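Local coordinates for activated BY transcription factor SSRB (Salmonella enterica, PDB 2WNW), which is a glycosyl hydrolase family 30 protein that pairs a TIM barrel with a beta-sandwich domain and is named as activated by the transcription factor SsrB, at residues R118-A121 against H122-L126; F52-G55 against A56-F60; L179-R183 against H184-V188; L361-H365 against S366-I370; S105-D108 against L109-R113. All blocks are in the same frame, centred on the assembly; numbering follows the deposited sequence.

Interaction 1: R118-A121 against H122-L126; sequences RDEA and HLIPL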
loop_
_atom_site.group_PDB
_atom_site.type_symbol
_atom_site.label_atom_id
_atom_site.label_comp_id
_atom_site.label_asym_id
_atom_site.label_seq_id
_atom_site.Cartn_x
_atom_site.Cartn_y
_atom_site.Cartn_z
ATOM N N ARG A 118 -20.380 33.267 23.600
ATOM C CA ARG A 118 -19.070 32.690 23.846
ATOM C C ARG A 118 -18.313 32.418 22.545
ATOM O O ARG A 118 -17.126 32.738 22.431
ATOM C CB ARG A 118 -19.215 31.408 24.658
ATOM C CG ARG A 118 -17.901 30.836 25.112
ATOM C CD ARG A 118 -18.057 30.124 26.437
ATOM N NE ARG A 118 -16.846 29.396 26.796
ATOM C CZ ARG A 118 -16.659 28.794 27.964
ATOM N NH1 ARG A 118 -17.605 28.841 28.895
ATOM N NH2 ARG A 118 -15.536 28.127 28.193
ATOM N N ASP A 119 -18.991 31.831 21.561
ATOM C CA ASP A 119 -18.349 31.565 20.280
ATOM C C ASP A 119 -18.040 32.884 19.575
ATOM O O ASP A 119 -17.044 32.997 18.859
ATOM C CB ASP A 119 -19.248 30.718 19.372
ATOM C CG ASP A 119 -19.290 29.254 19.781
ATOM O OD1 ASP A 119 -19.615 28.412 18.918
ATOM O OD2 ASP A 119 -19.007 28.941 20.957
ATOM N N GLU A 120 -18.895 33.884 19.780
ATOM C CA GLU A 120 -18.706 35.183 19.143
ATOM C C GLU A 120 -17.449 35.895 19.627
ATOM O O GLU A 120 -16.831 36.660 18.889
ATOM C CB GLU A 120 -19.935 36.073 19.381
ATOM C CG GLU A 120 -21.231 35.434 18.905
ATOM C CD GLU A 120 -22.440 36.345 19.033
ATOM O OE1 GLU A 120 -22.540 37.069 20.043
ATOM O OE2 GLU A 120 -23.297 36.317 18.126
ATOM N N ALA A 121 -17.057 35.631 20.864
ATOM C CA ALA A 121 -15.876 36.275 21.414
ATOM C C ALA A 121 -14.596 35.459 21.249
ATOM O O ALA A 121 -13.518 36.021 21.054
ATOM C CB ALA A 121 -16.103 36.583 22.887
ATOM N N HIS A 122 -14.719 34.137 21.306
ATOM C CA HIS A 122 -13.551 33.263 21.229
ATOM C C HIS A 122 -13.241 32.575 19.902
ATOM O O HIS A 122 -12.074 32.322 19.596
ATOM C CB HIS A 122 -13.660 32.200 22.321
ATOM C CG HIS A 122 -13.702 32.764 23.707
ATOM N ND1 HIS A 122 -14.097 32.024 24.800
ATOM C CD2 HIS A 122 -13.383 33.992 24.180
ATOM C CE1 HIS A 122 -14.021 32.772 25.888
ATOM N NE2 HIS A 122 -13.590 33.971 25.538
ATOM N N LEU A 123 -14.269 32.268 19.118
ATOM C CA LEU A 123 -14.058 31.575 17.852
ATOM C C LEU A 123 -14.202 32.416 16.597
ATOM O O LEU A 123 -13.330 32.401 15.733
ATOM C CB LEU A 123 -15.010 30.379 17.746
ATOM C CG LEU A 123 -14.657 29.141 18.569
ATOM C CD1 LEU A 123 -15.854 28.217 18.654
ATOM C CD2 LEU A 123 -13.475 28.434 17.925
ATOM N N ILE A 124 -15.307 33.144 16.495
ATOM C CA ILE A 124 -15.579 33.945 15.312
ATOM C C ILE A 124 -14.489 34.932 14.889
ATOM O O ILE A 124 -14.254 35.114 13.693
ATOM C CB ILE A 124 -16.951 34.649 15.456
ATOM C CG1 ILE A 124 -18.042 33.572 15.553
ATOM C CG2 ILE A 124 -17.218 35.562 14.263
ATOM C CD1 ILE A 124 -19.460 34.100 15.563
ATOM N N PRO A 125 -13.808 35.584 15.848
ATOM C CA PRO A 125 -12.757 36.526 15.437
ATOM C C PRO A 125 -11.647 35.829 14.639
ATOM O O PRO A 125 -11.226 36.310 13.586
ATOM C CB PRO A 125 -12.257 37.079 16.770
ATOM C CG PRO A 125 -13.503 37.085 17.601
ATOM C CD PRO A 125 -14.095 35.720 17.287
ATOM N N LEU A 126 -11.180 34.692 15.145
ATOM C CA LEU A 126 -10.126 33.927 14.474
ATOM C C LEU A 126 -10.607 33.464 13.096
ATOM O O LEU A 126 -9.941 33.689 12.082
ATOM C CB LEU A 126 -9.755 32.696 15.308
ATOM C CG LEU A 126 -8.334 32.123 15.226
ATOM C CD1 LEU A 126 -8.367 30.693 15.744
ATOM C CD2 LEU A 126 -7.794 32.167 13.808
#
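Asp119 O takes two backbone bonds, from Leu123 N at 2.9 Å and from Ile124 N at 2.9 Å, while Arg118 O accepts from His122 N at 3.0 Å. The Ile124 bond is the straighter of the two on Asp119 O, with an N-H...O angle of 171°. Pro125 has no N-H to give to the helix. Its ring instead brings CD to 3.3 Å from Glu120 O. The chain thus passes from helix 117-122 to helix 124-133, in the TIM-barrel part of this family 30 protein. Arg118 and His122 lie one turn apart. Arg118 CG is 4.0 Å from His122 ND1, and the guanidinium and the imidazole are turned 79° against each other. Both polar ends go to Glu54: Arg118 NH2 makes a salt bridge with it and His122 ND1 a hydrogen bond. Asp119 and Leu123 run side by side in the same direction, and Leu123 CD1 rests 3.8 Å from Asp119 CG. Asp119 OD1 is held by the hydroxyls of Tyr102 and Tyr181. On the next flank Glu120 and Ile124 also run alongside each other. Ile124 CG1 sits beside its own backbone N (chi1 -62°), which brings CD1 to 3.8 Å from Glu120 CA.

Interaction 2: F52-G55 against A56-F60; sequences FTEG and AGVVF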
loop_
_atom_site.group_PDB
_atom_site.type_symbol
_atom_site.label_atom_id
_atom_site.label_comp_id
_atom_site.label_asym_id
_atom_site.label_seq_id
_atom_site.Cartn_x
_atom_site.Cartn_y
_atom_site.Cartn_z
ATOM N N PHE A 52 -10.128 25.166 14.195
ATOM C CA PHE A 52 -10.402 26.337 15.009
ATOM C C PHE A 52 -11.104 25.799 16.255
ATOM O O PHE A 52 -12.151 25.161 16.146
ATOM C CB PHE A 52 -11.373 27.296 14.306
ATOM C CG PHE A 52 -10.886 27.820 12.984
ATOM C CD1 PHE A 52 -11.529 27.462 11.802
ATOM C CD2 PHE A 52 -9.821 28.711 12.921
ATOM C CE1 PHE A 52 -11.121 27.985 10.576
ATOM C CE2 PHE A 52 -9.403 29.240 11.699
ATOM C CZ PHE A 52 -10.056 28.876 10.526
ATOM N N THR A 53 -10.527 26.034 17.427
ATOM C CA THR A 53 -11.137 25.603 18.683
ATOM C C THR A 53 -11.158 26.819 19.597
ATOM O O THR A 53 -10.476 27.805 19.328
ATOM C CB THR A 53 -10.312 24.500 19.380
ATOM O OG1 THR A 53 -8.977 24.972 19.600
ATOM C CG2 THR A 53 -10.277 23.237 18.529
ATOM N N GLU A 54 -11.941 26.761 20.670
ATOM C CA GLU A 54 -11.980 27.883 21.594
ATOM C C GLU A 54 -10.563 28.123 22.109
ATOM O O GLU A 54 -10.145 29.266 22.289
ATOM C CB GLU A 54 -12.920 27.601 22.771
ATOM C CG GLU A 54 -12.708 28.563 23.940
ATOM C CD GLU A 54 -13.876 28.608 24.902
ATOM O OE1 GLU A 54 -14.815 29.397 24.658
ATOM O OE2 GLU A 54 -13.856 27.855 25.896
ATOM N N GLY A 55 -9.824 27.039 22.328
ATOM C CA GLY A 55 -8.456 27.164 22.803
ATOM C C GLY A 55 -7.606 27.964 21.833
ATOM O O GLY A 55 -6.920 28.911 22.223
ATOM N N ALA A 56 -7.640 27.579 20.561
ATOM C CA ALA A 56 -6.871 28.282 19.541
ATOM C C ALA A 56 -7.338 29.735 19.443
ATOM O O ALA A 56 -6.528 30.643 19.269
ATOM C CB ALA A 56 -7.029 27.586 18.186
ATOM N N GLY A 57 -8.648 29.942 19.563
ATOM C CA GLY A 57 -9.210 31.280 19.484
ATOM C C GLY A 57 -8.750 32.184 20.612
ATOM O O GLY A 57 -8.401 33.342 20.386
ATOM N N VAL A 58 -8.760 31.660 21.831
ATOM C CA VAL A 58 -8.331 32.427 22.997
ATOM C C VAL A 58 -6.851 32.785 22.874
ATOM O O VAL A 58 -6.438 33.892 23.227
ATOM C CB VAL A 58 -8.585 31.627 24.301
ATOM C CG1 VAL A 58 -7.832 32.252 25.466
ATOM C CG2 VAL A 58 -10.084 31.605 24.599
ATOM N N VAL A 59 -6.055 31.853 22.363
ATOM C CA VAL A 59 -4.629 32.104 22.181
ATOM C C VAL A 59 -4.451 33.166 21.101
ATOM O O VAL A 59 -3.632 34.079 21.241
ATOM C CB VAL A 59 -3.889 30.812 21.770
ATOM C CG1 VAL A 59 -2.431 31.116 21.435
ATOM C CG2 VAL A 59 -3.972 29.802 22.904
ATOM N N PHE A 60 -5.228 33.051 20.029
ATOM C CA PHE A 60 -5.165 34.013 18.934
ATOM C C PHE A 60 -5.519 35.415 19.436
ATOM O O PHE A 60 -4.846 36.392 19.110
ATOM C CB PHE A 60 -6.148 33.627 17.828
ATOM C CG PHE A 60 -6.301 34.677 16.761
ATOM C CD1 PHE A 60 -5.291 34.894 15.830
ATOM C CD2 PHE A 60 -7.452 35.456 16.693
ATOM C CE1 PHE A 60 -5.424 35.870 14.845
ATOM C CE2 PHE A 60 -7.597 36.439 15.708
ATOM C CZ PHE A 60 -6.581 36.645 14.783
#
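Thr53 OG1 accepts a hydrogen bond from Ala56 N at 3.1 Å and so caps the N terminus of helix 54-61 as its N-cap residue. The helix follows strand 48-51, the first strand in chain order of the parallel barrel of this TIM-barrel domain. The hydroxyl lies between the backbone N and the carbonyl carbon (chi1 57°), which turns it back over the first helical turn. The capping bond is nearly straight, 167° at the hydrogen. Thr53 OG1 is also hydrogen-bonded to Asn332 OD1, so the cap ties the helix start to the chain after the last barrel strand. Packing is close on this side. Gly57 N reaches Thr53 O at 2.8 Å, and Ala56 CB touches Thr53 OG1 at 3.6 Å. Gly55 and Gly57 add no side chains to the buried turn. The side chains of Glu54 and Val58 meet more loosely. They lie alongside each other, with Glu54 CG 4.1 Å from Val58 CG2, and Val58 is partly exposed. The extended chain of Glu54 carries its buried carboxylate to the loop at Leu97 and to helix 117-122. Besides holding Arg118 and His122, it accepts from Leu97 N through OE2. Further along the helix, Val59 N bonds to Gly55 O at 3.1 Å, and the CG2 branch of Val59 lies 3.2 Å from that same Gly55 O.

Interaction 3: L179-R183 against H184-V188; sequences LEYRR and HGINV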
loop_
_atom_site.group_PDB
_atom_site.type_symbol
_atom_site.label_atom_id
_atom_site.label_comp_id
_atom_site.label_asym_id
_atom_site.label_seq_id
_atom_site.Cartn_x
_atom_site.Cartn_y
_atom_site.Cartn_z
ATOM N N LEU A 179 -27.161 28.876 11.289
ATOM C CA LEU A 179 -27.751 30.182 10.994
ATOM C C LEU A 179 -26.963 31.285 11.694
ATOM O O LEU A 179 -26.710 32.346 11.121
ATOM C CB LEU A 179 -29.211 30.219 11.448
ATOM C CG LEU A 179 -30.136 29.244 10.719
ATOM C CD1 LEU A 179 -31.519 29.292 11.333
ATOM C CD2 LEU A 179 -30.183 29.602 9.239
ATOM N N GLU A 180 -26.582 31.022 12.940
ATOM C CA GLU A 180 -25.803 31.969 13.736
ATOM C C GLU A 180 -24.495 32.315 13.022
ATOM O O GLU A 180 -24.156 33.488 12.854
ATOM C CB GLU A 180 -25.515 31.358 15.112
ATOM C CG GLU A 180 -24.343 31.962 15.882
ATOM C CD GLU A 180 -24.508 33.442 16.177
ATOM O OE1 GLU A 180 -25.656 33.934 16.207
ATOM O OE2 GLU A 180 -23.476 34.113 16.397
ATOM N N TYR A 181 -23.763 31.292 12.596
ATOM C CA TYR A 181 -22.507 31.524 11.900
ATOM C C TYR A 181 -22.702 32.210 10.548
ATOM O O TYR A 181 -21.899 33.057 10.160
ATOM C CB TYR A 181 -21.738 30.205 11.736
ATOM C CG TYR A 181 -20.907 29.848 12.957
ATOM C CD1 TYR A 181 -19.546 29.569 12.841
ATOM C CD2 TYR A 181 -21.473 29.836 14.232
ATOM C CE1 TYR A 181 -18.765 29.293 13.970
ATOM C CE2 TYR A 181 -20.705 29.563 15.363
ATOM C CZ TYR A 181 -19.353 29.293 15.226
ATOM O OH TYR A 181 -18.591 29.033 16.343
ATOM N N ARG A 182 -23.772 31.869 9.836
ATOM C CA ARG A 182 -24.018 32.495 8.541
ATOM C C ARG A 182 -24.263 33.996 8.719
ATOM O O ARG A 182 -23.884 34.801 7.865
ATOM C CB ARG A 182 -25.214 31.839 7.839
ATOM C CG ARG A 182 -25.378 32.291 6.393
ATOM C CD ARG A 182 -26.229 31.325 5.577
ATOM N NE ARG A 182 -27.620 31.278 6.017
ATOM C CZ ARG A 182 -28.550 30.512 5.452
ATOM N NH1 ARG A 182 -28.233 29.731 4.428
ATOM N NH2 ARG A 182 -29.795 30.529 5.906
ATOM N N ARG A 183 -24.891 34.368 9.829
ATOM C CA ARG A 183 -25.160 35.775 10.119
ATOM C C ARG A 183 -23.862 36.554 10.295
ATOM O O ARG A 183 -23.816 37.759 10.053
ATOM C CB ARG A 183 -25.989 35.911 11.395
ATOM C CG ARG A 183 -27.490 35.788 11.210
ATOM C CD ARG A 183 -28.160 35.802 12.568
ATOM N NE ARG A 183 -27.603 36.858 13.411
ATOM C CZ ARG A 183 -27.417 36.745 14.722
ATOM N NH1 ARG A 183 -27.745 35.618 15.344
ATOM N NH2 ARG A 183 -26.890 37.750 15.410
ATOM N N HIS A 184 -22.811 35.861 10.725
ATOM C CA HIS A 184 -21.510 36.486 10.935
ATOM C C HIS A 184 -20.589 36.277 9.736
ATOM O O HIS A 184 -19.368 36.407 9.842
ATOM C CB HIS A 184 -20.866 35.931 12.209
ATOM C CG HIS A 184 -21.585 36.325 13.463
ATOM N ND1 HIS A 184 -21.195 37.395 14.240
ATOM C CD2 HIS A 184 -22.692 35.818 14.054
ATOM C CE1 HIS A 184 -22.032 37.530 15.254
ATOM N NE2 HIS A 184 -22.950 36.585 15.164
ATOM N N GLY A 185 -21.188 35.949 8.594
ATOM C CA GLY A 185 -20.427 35.739 7.375
ATOM C C GLY A 185 -19.632 34.447 7.309
ATOM O O GLY A 185 -18.680 34.347 6.538
ATOM N N ILE A 186 -20.014 33.452 8.102
ATOM C CA ILE A 186 -19.300 32.177 8.102
ATOM C C ILE A 186 -20.195 31.057 7.580
ATOM O O ILE A 186 -21.160 30.656 8.238
ATOM C CB ILE A 186 -18.813 31.814 9.520
ATOM C CG1 ILE A 186 -17.989 32.970 10.094
ATOM C CG2 ILE A 186 -17.969 30.544 9.474
ATOM C CD1 ILE A 186 -17.636 32.806 11.563
ATOM N N ASN A 187 -19.872 30.562 6.389
ATOM C CA ASN A 187 -20.649 29.490 5.780
ATOM C C ASN A 187 -19.983 28.143 6.011
ATOM O O ASN A 187 -18.774 27.992 5.831
ATOM C CB ASN A 187 -20.810 29.739 4.281
ATOM C CG ASN A 187 -21.519 31.047 3.984
ATOM O OD1 ASN A 187 -22.629 31.284 4.460
ATOM N ND2 ASN A 187 -20.881 31.902 3.195
ATOM N N VAL A 188 -20.783 27.168 6.418
ATOM C CA VAL A 188 -20.293 25.822 6.677
ATOM C C VAL A 188 -20.708 24.937 5.508
ATOM O O VAL A 188 -21.837 25.033 5.022
ATOM C CB VAL A 188 -20.887 25.280 7.998
ATOM C CG1 VAL A 188 -20.427 23.845 8.248
ATOM C CG2 VAL A 188 -20.465 26.182 9.146
#
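Glu180 places CG opposite its backbone N (chi1 160°) and then bends at chi2 (60°), which swings the carboxylate to the imidazole of His184. Glu180 OE2 lies 2.8 Å from His184 NE2, but the angle is poor for a hydrogen bond. The carboxylate and ring planes are 51° apart. Glu180 OE1 turns the other way, to a salt bridge with Arg183 NH1 at 2.8 Å. Arg183 and His184 run side by side, and His184 NE2 lies over one face of the guanidinium. Glu120 brings its own carboxylate close to that of Glu180. Such a cluster could raise the proton affinity of one of these groups, and the nearby arginine may offset part of the negative charge. His184 also presents a ring edge to the backbone, with CD2 in plane with Glu180 O at 3.0 Å. On the buried side Ile186 CG2 meets the edge of the ring of Tyr181, whose hydroxyl holds Asp119, 3.8 Å from Tyr181 CD1. Ile186 also packs on Ile124 and Ile127 of helix 124-133. Asn187 OD1 touches Arg182 CG at 3.5 Å. Two backbone bonds close the helix: Ile186 N to Tyr181 O at 2.8 Å and Gly185 N to Arg182 O at 3.0 Å. Gly185 has positive phi as C-prime residue. This is a Schellman motif, ending helix 167-183 before barrel strand 190-192.

Interaction 4: L361-H365 against S366-I370; sequences LRRNH and SWYGI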
loop_
_atom_site.group_PDB
_atom_site.type_symbol
_atom_site.label_atom_id
_atom_site.label_comp_id
_atom_site.label_asym_id
_atom_site.label_seq_id
_atom_site.Cartn_x
_atom_site.Cartn_y
_atom_site.Cartn_z
ATOM N N LEU A 361 5.974 33.861 18.365
ATOM C CA LEU A 361 5.299 32.826 17.587
ATOM C C LEU A 361 6.337 31.756 17.243
ATOM O O LEU A 361 7.458 32.081 16.853
ATOM C CB LEU A 361 4.734 33.449 16.304
ATOM C CG LEU A 361 3.590 32.762 15.562
ATOM C CD1 LEU A 361 2.392 32.647 16.481
ATOM C CD2 LEU A 361 3.217 33.571 14.331
ATOM N N ARG A 362 5.965 30.487 17.382
ATOM C CA ARG A 362 6.882 29.380 17.105
ATOM C C ARG A 362 6.292 28.343 16.148
ATOM O O ARG A 362 5.165 27.881 16.339
ATOM C CB ARG A 362 7.259 28.700 18.424
ATOM C CG ARG A 362 7.943 27.354 18.291
ATOM C CD ARG A 362 7.456 26.412 19.386
ATOM N NE ARG A 362 7.542 27.021 20.711
ATOM C CZ ARG A 362 6.945 26.541 21.798
ATOM N NH1 ARG A 362 6.209 25.441 21.724
ATOM N NH2 ARG A 362 7.084 27.160 22.963
ATOM N N ARG A 363 7.060 27.980 15.124
ATOM C CA ARG A 363 6.621 26.983 14.151
ATOM C C ARG A 363 7.354 25.665 14.370
ATOM O O ARG A 363 8.581 25.597 14.246
ATOM C CB ARG A 363 6.880 27.476 12.725
ATOM C CG ARG A 363 5.858 28.477 12.217
ATOM C CD ARG A 363 6.245 29.006 10.854
ATOM N NE ARG A 363 7.435 29.847 10.928
ATOM C CZ ARG A 363 8.065 30.340 9.868
ATOM N NH1 ARG A 363 7.619 30.076 8.646
ATOM N NH2 ARG A 363 9.143 31.098 10.029
ATOM N N ASN A 364 6.601 24.619 14.696
ATOM C CA ASN A 364 7.185 23.304 14.929
ATOM C C ASN A 364 7.443 22.574 13.614
ATOM O O ASN A 364 6.975 23.002 12.560
ATOM C CB ASN A 364 6.261 22.480 15.828
ATOM C CG ASN A 364 6.194 23.030 17.241
ATOM O OD1 ASN A 364 7.224 23.201 17.893
ATOM N ND2 ASN A 364 4.985 23.316 17.719
ATOM N N HIS A 365 8.188 21.472 13.676
ATOM C CA HIS A 365 8.500 20.701 12.474
ATOM C C HIS A 365 7.242 20.332 11.688
ATOM O O HIS A 365 7.241 20.355 10.456
ATOM C CB HIS A 365 9.261 19.417 12.839
ATOM C CG HIS A 365 10.727 19.622 13.089
ATOM N ND1 HIS A 365 11.231 20.758 13.686
ATOM C CD2 HIS A 365 11.791 18.816 12.859
ATOM C CE1 HIS A 365 12.542 20.641 13.814
ATOM N NE2 HIS A 365 12.906 19.473 13.320
ATOM N N SER A 366 6.176 19.986 12.401
ATOM C CA SER A 366 4.924 19.598 11.758
ATOM C C SER A 366 4.389 20.664 10.802
ATOM O O SER A 366 3.810 20.336 9.771
ATOM C CB SER A 366 3.870 19.271 12.817
ATOM O OG SER A 366 3.635 20.389 13.653
ATOM N N TRP A 367 4.588 21.936 11.132
ATOM C CA TRP A 367 4.111 23.010 10.264
ATOM C C TRP A 367 4.773 22.892 8.889
ATOM O O TRP A 367 4.107 23.016 7.864
ATOM C CB TRP A 367 4.427 24.384 10.870
ATOM C CG TRP A 367 3.782 25.532 10.130
ATOM C CD1 TRP A 367 2.499 25.979 10.270
ATOM C CD2 TRP A 367 4.386 26.355 9.122
ATOM N NE1 TRP A 367 2.264 27.033 9.410
ATOM C CE2 TRP A 367 3.406 27.282 8.693
ATOM C CE3 TRP A 367 5.660 26.399 8.535
ATOM C CZ2 TRP A 367 3.660 28.242 7.703
ATOM C CZ3 TRP A 367 5.914 27.354 7.551
ATOM C CH2 TRP A 367 4.915 28.262 7.147
ATOM N N TYR A 368 6.081 22.643 8.870
ATOM C CA TYR A 368 6.802 22.507 7.605
ATOM C C TYR A 368 6.435 21.205 6.903
ATOM O O TYR A 368 6.383 21.152 5.677
ATOM C CB TYR A 368 8.317 22.569 7.826
ATOM C CG TYR A 368 8.774 23.857 8.465
ATOM C CD1 TYR A 368 8.966 23.944 9.843
ATOM C CD2 TYR A 368 8.969 25.005 7.696
ATOM C CE1 TYR A 368 9.339 25.142 10.442
ATOM C CE2 TYR A 368 9.341 26.211 8.287
ATOM C CZ TYR A 368 9.522 26.272 9.658
ATOM O OH TYR A 368 9.867 27.466 10.249
ATOM N N GLY A 369 6.175 20.160 7.687
ATOM C CA GLY A 369 5.793 18.882 7.113
ATOM C C GLY A 369 4.485 19.015 6.354
ATOM O O GLY A 369 4.364 18.556 5.221
ATOM N N ILE A 370 3.495 19.637 6.983
ATOM C CA ILE A 370 2.201 19.843 6.342
ATOM C C ILE A 370 2.425 20.705 5.099
ATOM O O ILE A 370 1.793 20.501 4.066
ATOM C CB ILE A 370 1.227 20.566 7.297
ATOM C CG1 ILE A 370 0.919 19.664 8.497
ATOM C CG2 ILE A 370 -0.050 20.944 6.567
ATOM C CD1 ILE A 370 0.112 20.351 9.584
#
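Arg363 lies across Trp367 and Tyr368, in the first turn of helix 365-374. Its CB is 3.9 Å from Tyr368 OH. CG comes next, 4.0 Å from Trp367 CD2. CD sits over the face of the indole, 3.6 Å from the centroid of the six-membered ring and 13° off its normal, a CH-pi contact. The chain then bends at chi3 (-69°), which carries the guanidinium past the rim of the indole. NE and CZ pass near the tyrosine hydroxyl, with Tyr368 OH 3.4 Å from CZ and over one face of the guanidinium, near its centre. NH1 ends 3.4 Å from Trp367 CZ3, where the indole meets the guanidinium edge; the two planes are 68° apart. NH2 lies 3.7 Å from Tyr368 OH. The backbone turns into the helix next to this cluster. Trp367 N bonds to Asn364 O at 3.0 Å and Gly369 N to His365 O at 3.0 Å, so the chain passes directly from strand 360-363 into the helix. Asn364 ND2 is held by Ala350 O and Gln353 OE1. Trp367 also stacks on His81, and Tyr368 on Phe15. Toward Trp367 and Tyr368 the arginine makes CH-pi and van der Waals contacts without a hydrogen bond, while the residue itself is exposed.

Interaction 5: S105-D108 against L109-R113; sequences SSAD and LQQGR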
loop_
_atom_site.group_PDB
_atom_site.type_symbol
_atom_site.label_atom_id
_atom_site.label_comp_id
_atom_site.label_asym_id
_atom_site.label_seq_id
_atom_site.Cartn_x
_atom_site.Cartn_y
_atom_site.Cartn_z
ATOM N N SER A 105 -30.817 24.514 29.662
ATOM C CA SER A 105 -31.933 23.897 30.367
ATOM C C SER A 105 -33.101 23.681 29.425
ATOM O O SER A 105 -33.196 24.331 28.385
ATOM C CB SER A 105 -32.390 24.776 31.534
ATOM O OG SER A 105 -33.007 25.964 31.066
ATOM N N SER A 106 -33.992 22.771 29.799
ATOM C CA SER A 106 -35.168 22.481 28.990
ATOM C C SER A 106 -36.045 23.727 28.916
ATOM O O SER A 106 -36.697 23.980 27.901
ATOM C CB SER A 106 -35.959 21.328 29.608
ATOM O OG SER A 106 -36.317 21.630 30.945
ATOM N N ALA A 107 -36.053 24.508 29.994
ATOM C CA ALA A 107 -36.856 25.724 30.035
ATOM C C ALA A 107 -36.376 26.725 28.989
ATOM O O ALA A 107 -37.176 27.259 28.223
ATOM C CB ALA A 107 -36.801 26.345 31.423
ATOM N N ASP A 108 -35.071 26.980 28.953
ATOM C CA ASP A 108 -34.523 27.917 27.979
ATOM C C ASP A 108 -34.778 27.394 26.570
ATOM O O ASP A 108 -35.043 28.168 25.649
ATOM C CB ASP A 108 -33.018 28.124 28.199
ATOM C CG ASP A 108 -32.710 28.849 29.500
ATOM O OD1 ASP A 108 -33.613 29.524 30.033
ATOM O OD2 ASP A 108 -31.564 28.758 29.986
ATOM N N LEU A 109 -34.695 26.076 26.406
ATOM C CA LEU A 109 -34.933 25.458 25.106
ATOM C C LEU A 109 -36.367 25.755 24.675
ATOM O O LEU A 109 -36.609 26.244 23.573
ATOM C CB LEU A 109 -34.735 23.942 25.186
ATOM C CG LEU A 109 -35.110 23.164 23.920
ATOM C CD1 LEU A 109 -34.183 23.564 22.784
ATOM C CD2 LEU A 109 -35.024 21.670 24.179
ATOM N N GLN A 110 -37.310 25.452 25.558
ATOM C CA GLN A 110 -38.726 25.681 25.286
ATOM C C GLN A 110 -39.034 27.139 24.957
ATOM O O GLN A 110 -39.890 27.427 24.119
ATOM C CB GLN A 110 -39.560 25.236 26.488
ATOM C CG GLN A 110 -39.704 23.725 26.604
ATOM C CD GLN A 110 -40.130 23.281 27.988
ATOM O OE1 GLN A 110 -41.018 23.876 28.600
ATOM N NE2 GLN A 110 -39.503 22.220 28.489
ATOM N N GLN A 111 -38.328 28.054 25.611
ATOM C CA GLN A 111 -38.538 29.480 25.403
ATOM C C GLN A 111 -37.678 30.036 24.272
ATOM O O GLN A 111 -37.660 31.242 24.032
ATOM C CB GLN A 111 -38.265 30.223 26.709
ATOM C CG GLN A 111 -39.069 29.648 27.870
ATOM C CD GLN A 111 -38.690 30.227 29.219
ATOM O OE1 GLN A 111 -39.057 29.682 30.261
ATOM N NE2 GLN A 111 -37.960 31.336 29.209
ATOM N N GLY A 112 -36.969 29.142 23.588
ATOM C CA GLY A 112 -36.129 29.536 22.469
ATOM C C GLY A 112 -34.965 30.445 22.803
ATOM O O GLY A 112 -34.539 31.236 21.964
ATOM N N ARG A 113 -34.433 30.334 24.014
ATOM C CA ARG A 113 -33.322 31.186 24.408
ATOM C C ARG A 113 -31.965 30.502 24.303
ATOM O O ARG A 113 -31.552 29.756 25.190
ATOM C CB ARG A 113 -33.563 31.732 25.818
ATOM C CG ARG A 113 -34.750 32.702 25.848
ATOM C CD ARG A 113 -34.891 33.489 27.147
ATOM N NE ARG A 113 -35.489 32.703 28.220
ATOM C CZ ARG A 113 -34.822 31.838 28.973
ATOM N NH1 ARG A 113 -33.524 31.645 28.775
ATOM N NH2 ARG A 113 -35.457 31.164 29.923
#
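Asp108 and Arg113 form a salt bridge between the middle of the short helix 106-110 and the chain that leaves it. Asp108 OD1 faces both NH1 and NH2 of Arg113. The modelled separations are implausibly short, so the exact place of OD1 is doubtful. As modelled, the carboxylate and guanidinium planes are 72° apart. Arg113 bends at chi3 (-78°), which folds the guanidinium back over the helix end, with one face toward Asp108 CA. The same two residues are joined by their backbones, Arg113 N to Asp108 O at 2.8 Å. At the other end Ser105 OG accepts from Asp108 N at 3.1 Å, a nearly straight capping bond of 168°. Between the ends, Leu109 N bonds to Ser105 O at 3.0 Å and Gln110 N to Ser106 O at 2.8 Å. Packing is light. Gln110 CG lies 3.3 Å from Ser106 O, and Leu109 CB lies at the same distance from that oxygen. Leu109 also touches Val103 and Met150 of neighbouring loops. Gly112 has positive phi, and its N bonds to Leu109 O at 2.9 Å. With the Arg113 N to Asp108 O bond this makes a Schellman motif. The short surface helix thus starts with a serine N-cap and ends in that motif.

Overall arrangement
All five contacts are local and follow one another in series; none nests in or crosses another. Interaction 2 starts the helix after strand 48-51. Interaction 5 is a short surface helix in the long segment between strands 85-90 and 138-143. Interaction 1 lies later in that segment, where two helices join. Interaction 3 ends helix 167-183 before strand 190-192. Interaction 4 turns strand 360-363 into helix 365-374. Interaction 1 touches both interactions 2 and 3, so it links the helices beside the first strands of the barrel. Interactions 4 and 5 touch no other contact, and their centres are about 44 Å apart. Interaction 4 comes nearest to interaction 2, about 17 Å between centres.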